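Local coordinates for phenylalanine ammonia-lyase (Rhodosporidium toruloides, PDB 1Y2M), which catalyses the non-oxidative deamination of L-phenylalanine and L-tyrosine to trans-cinnamic acid and p-coumaric acid, the committing step of phenylpropanoid metabolism, at residues A54-D63 against S74-K85. Numbering follows the deposited sequence.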
loop_
_atom_site.group_PDB
_atom_site.type_symbol
_atom_site.label_atom_id
_atom_site.label_comp_id
_atom_site.label_asym_id
_atom_site.label_seq_id
_atom_site.Cartn_x
_atom_site.Cartn_y
_atom_site.Cartn_z
ATOM N N ALA B 54 5.756 15.036 33.903
ATOM C CA ALA B 54 7.011 15.742 33.609
ATOM C C ALA B 54 6.873 17.216 34.008
ATOM O O ALA B 54 5.895 17.858 33.617
ATOM C CB ALA B 54 7.332 15.647 32.154
ATOM N N PRO B 55 7.817 17.747 34.818
ATOM C CA PRO B 55 7.852 19.192 35.138
ATOM C C PRO B 55 7.849 20.057 33.887
ATOM O O PRO B 55 8.405 19.646 32.869
ATOM C CB PRO B 55 9.191 19.368 35.876
ATOM C CG PRO B 55 9.516 18.060 36.394
ATOM C CD PRO B 55 8.896 17.012 35.496
ATOM N N THR B 56 7.225 21.227 33.942
ATOM C CA THR B 56 7.356 22.192 32.826
ATOM C C THR B 56 8.099 23.479 33.215
ATOM O O THR B 56 8.509 24.264 32.351
ATOM C CB THR B 56 6.006 22.558 32.235
ATOM O OG1 THR B 56 5.193 23.153 33.265
ATOM C CG2 THR B 56 5.333 21.321 31.639
ATOM N N ASP B 57 8.268 23.683 34.513
ATOM C CA ASP B 57 8.830 24.927 35.043
ATOM C C ASP B 57 10.295 24.744 35.418
ATOM O O ASP B 57 11.133 25.624 35.161
ATOM C CB ASP B 57 8.010 25.370 36.272
ATOM C CG ASP B 57 7.858 24.245 37.321
ATOM O OD1 ASP B 57 7.820 23.039 36.936
ATOM O OD2 ASP B 57 7.786 24.558 38.534
ATOM N N SER B 58 10.616 23.617 36.052
ATOM C CA SER B 58 11.955 23.411 36.560
ATOM C C SER B 58 12.843 22.911 35.443
ATOM O O SER B 58 12.381 22.354 34.453
ATOM C CB SER B 58 11.959 22.419 37.710
ATOM O OG SER B 58 11.442 21.184 37.289
ATOM N N THR B 59 14.130 23.144 35.597
ATOM C CA THR B 59 15.012 22.924 34.486
ATOM C C THR B 59 15.240 21.450 34.235
ATOM O O THR B 59 15.512 20.661 35.159
ATOM C CB THR B 59 16.354 23.622 34.739
ATOM O OG1 THR B 59 16.111 25.026 34.904
ATOM C CG2 THR B 59 17.325 23.398 33.556
ATOM N N LEU B 60 15.187 21.105 32.956
ATOM C CA LEU B 60 15.521 19.764 32.505
ATOM C C LEU B 60 17.018 19.694 32.369
ATOM O O LEU B 60 17.586 20.329 31.487
ATOM C CB LEU B 60 14.840 19.466 31.178
ATOM C CG LEU B 60 15.196 18.137 30.514
ATOM C CD1 LEU B 60 14.892 16.918 31.426
ATOM C CD2 LEU B 60 14.483 17.983 29.159
ATOM N N GLU B 61 17.640 18.921 33.247
ATOM C CA GLU B 61 19.073 18.715 33.266
ATOM C C GLU B 61 19.461 17.484 32.462
ATOM O O GLU B 61 19.054 16.365 32.774
ATOM C CB GLU B 61 19.569 18.564 34.708
ATOM C CG GLU B 61 19.721 19.902 35.420
ATOM C CD GLU B 61 20.588 19.809 36.685
ATOM O OE1 GLU B 61 20.092 19.154 37.621
ATOM O OE2 GLU B 61 21.729 20.373 36.739
ATOM N N LEU B 62 20.207 17.695 31.396
ATOM C CA LEU B 62 20.585 16.625 30.475
ATOM C C LEU B 62 21.925 16.008 30.869
ATOM O O LEU B 62 22.931 16.710 31.024
ATOM C CB LEU B 62 20.692 17.175 29.056
ATOM C CG LEU B 62 19.403 17.755 28.520
ATOM C CD1 LEU B 62 19.612 18.326 27.124
ATOM C CD2 LEU B 62 18.281 16.717 28.565
ATOM N N ASP B 63 21.916 14.692 31.065
ATOM C CA ASP B 63 23.100 13.990 31.492
ATOM C C ASP B 63 23.507 12.845 30.576
ATOM O O ASP B 63 24.442 12.138 30.892
ATOM C CB ASP B 63 22.964 13.491 32.950
ATOM C CG ASP B 63 21.837 12.486 33.136
ATOM O OD1 ASP B 63 21.573 11.683 32.238
ATOM O OD2 ASP B 63 21.202 12.472 34.203
ATOM N N SER B 74 7.956 17.919 27.201
ATOM C CA SER B 74 7.942 19.172 27.997
ATOM C C SER B 74 8.838 20.253 27.420
ATOM O O SER B 74 8.473 21.435 27.376
ATOM C CB SER B 74 8.285 18.932 29.457
ATOM O OG SER B 74 9.607 18.441 29.668
ATOM N N ALA B 75 10.022 19.859 26.944
ATOM C CA ALA B 75 10.965 20.832 26.353
ATOM C C ALA B 75 10.462 21.276 24.976
ATOM O O ALA B 75 10.533 22.443 24.642
ATOM C CB ALA B 75 12.315 20.191 26.217
ATOM N N ALA B 76 9.950 20.338 24.188
ATOM C CA ALA B 76 9.507 20.653 22.819
ATOM C C ALA B 76 8.273 21.552 22.780
ATOM O O ALA B 76 8.224 22.512 22.004
ATOM C CB ALA B 76 9.203 19.392 22.043
ATOM N N ARG B 77 7.257 21.179 23.567
ATOM C CA ARG B 77 5.937 21.842 23.562
ATOM C C ARG B 77 5.618 22.803 24.673
ATOM O O ARG B 77 4.734 23.670 24.516
ATOM C CB ARG B 77 4.876 20.782 23.667
ATOM C CG ARG B 77 4.715 20.032 22.423
ATOM C CD ARG B 77 3.326 19.299 22.441
ATOM N NE ARG B 77 3.198 18.633 21.157
ATOM C CZ ARG B 77 2.551 17.499 20.941
ATOM N NH1 ARG B 77 1.973 16.819 21.923
ATOM N NH2 ARG B 77 2.517 17.025 19.718
ATOM N N LYS B 78 6.234 22.634 25.838
ATOM C CA LYS B 78 5.832 23.413 27.017
ATOM C C LYS B 78 6.834 24.457 27.499
ATOM O O LYS B 78 6.696 25.023 28.599
ATOM C CB LYS B 78 5.488 22.499 28.199
ATOM C CG LYS B 78 4.566 21.338 27.895
ATOM C CD LYS B 78 3.178 21.799 27.643
ATOM C CE LYS B 78 2.225 20.624 27.474
ATOM N NZ LYS B 78 0.844 21.123 27.582
ATOM N N GLY B 79 7.842 24.735 26.680
ATOM C CA GLY B 79 8.823 25.756 27.007
ATOM C C GLY B 79 9.686 25.507 28.224
ATOM O O GLY B 79 10.265 26.445 28.782
ATOM N N ARG B 80 9.831 24.255 28.624
ATOM C CA ARG B 80 10.637 23.947 29.781
ATOM C C ARG B 80 12.081 24.304 29.568
ATOM O O ARG B 80 12.620 24.001 28.492
ATOM C CB ARG B 80 10.606 22.466 30.054
ATOM C CG ARG B 80 11.274 22.100 31.369
ATOM C CD ARG B 80 11.059 20.660 31.555
ATOM N NE ARG B 80 11.623 20.145 32.802
ATOM C CZ ARG B 80 11.677 18.848 33.061
ATOM N NH1 ARG B 80 11.148 17.966 32.191
ATOM N NH2 ARG B 80 12.232 18.433 34.185
ATOM N N PRO B 81 12.719 24.954 30.554
ATOM C CA PRO B 81 14.136 25.281 30.388
ATOM C C PRO B 81 14.972 24.011 30.297
ATOM O O PRO B 81 14.637 23.022 30.938
ATOM C CB PRO B 81 14.490 26.021 31.673
ATOM C CG PRO B 81 13.219 26.490 32.216
ATOM C CD PRO B 81 12.197 25.467 31.827
ATOM N N VAL B 82 16.072 24.054 29.562
ATOM C CA VAL B 82 16.910 22.883 29.333
ATOM C C VAL B 82 18.357 23.310 29.542
ATOM O O VAL B 82 18.766 24.391 29.088
ATOM C CB VAL B 82 16.702 22.314 27.904
ATOM C CG1 VAL B 82 17.652 21.173 27.602
ATOM C CG2 VAL B 82 15.278 21.905 27.698
ATOM N N ARG B 83 19.127 22.495 30.254
ATOM C CA ARG B 83 20.567 22.705 30.347
ATOM C C ARG B 83 21.336 21.378 30.450
ATOM O O ARG B 83 20.817 20.367 30.908
ATOM C CB ARG B 83 20.899 23.593 31.576
ATOM C CG ARG B 83 20.504 25.075 31.431
ATOM C CD ARG B 83 20.582 25.834 32.769
ATOM N NE ARG B 83 21.173 27.175 32.680
ATOM C CZ ARG B 83 22.477 27.421 32.500
ATOM N NH1 ARG B 83 23.345 26.422 32.337
ATOM N NH2 ARG B 83 22.922 28.678 32.455
ATOM N N VAL B 84 22.583 21.396 30.027
ATOM C CA VAL B 84 23.488 20.309 30.363
ATOM C C VAL B 84 23.644 20.278 31.869
ATOM O O VAL B 84 23.902 21.281 32.497
ATOM C CB VAL B 84 24.866 20.483 29.706
ATOM C CG1 VAL B 84 25.806 19.394 30.165
ATOM C CG2 VAL B 84 24.734 20.479 28.200
ATOM N N LYS B 85 23.543 19.089 32.449
ATOM C CA LYS B 85 23.662 18.949 33.884
ATOM C C LYS B 85 24.899 19.676 34.408
ATOM O O LYS B 85 25.990 19.554 33.857
ATOM C CB LYS B 85 23.710 17.477 34.281
ATOM C CG LYS B 85 23.773 17.302 35.774
ATOM C CD LYS B 85 23.335 15.944 36.225
ATOM C CE LYS B 85 23.510 15.773 37.737
ATOM N NZ LYS B 85 24.516 14.720 37.982
HETATM O O HOH W 1 13.428 19.618 36.439
#
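A small beta-alpha-beta unit brings L60 and V82 together as neighbours on two short parallel strands, 60-62 and 82-84, whose axes approach to 4.7 Å. L60 and L62 make all four backbone hydrogen bonds between the two segments: their N-H groups reach P81 O and R83 O, and their carbonyls accept from R83 N and K85 N, all four nearly straight. On the face carrying L60, L62, V82 and V84, methyl CD1 of L62 presses against CG1 of V82 at 3.5 Å, a tight fit, while CD2 of L60 reaches A75 CB on helix 69-77, which forms the helical part of the crossover. Helices 162-176 and 185-197 pack on this same face. The face of E61 and R83 is exposed; there the E61 carboxylate oxygen OE2 lies alongside K85 CG (3.8 Å) and accepts a bond from D86 N.

Ahead of the strands, R80 clamps the loop 54-59. With CG anti to the backbone N (chi1 -172°) and the chain extended to NE, its guanidinium lies between L60 CB, 3.6 Å above the centre of one face, and P55 CB, offset toward the rim of the other. Three partners lie in its plane: S58 O, bonded by NE at 2.9 Å (164° at the hydrogen); S74 OG, 3.0 Å from NH1; and a water, 2.8 Å from NH2, that also bonds S58 OG and T59 O. The residue is buried, and these in-plane bonds fix the rotation of the guanidinium between L60 and P55; its charge is probably balanced by D71, whose carboxylate forms a salt bridge with NH1 and whose backbone carbonyl is hydrogen-bonded to S74 OG.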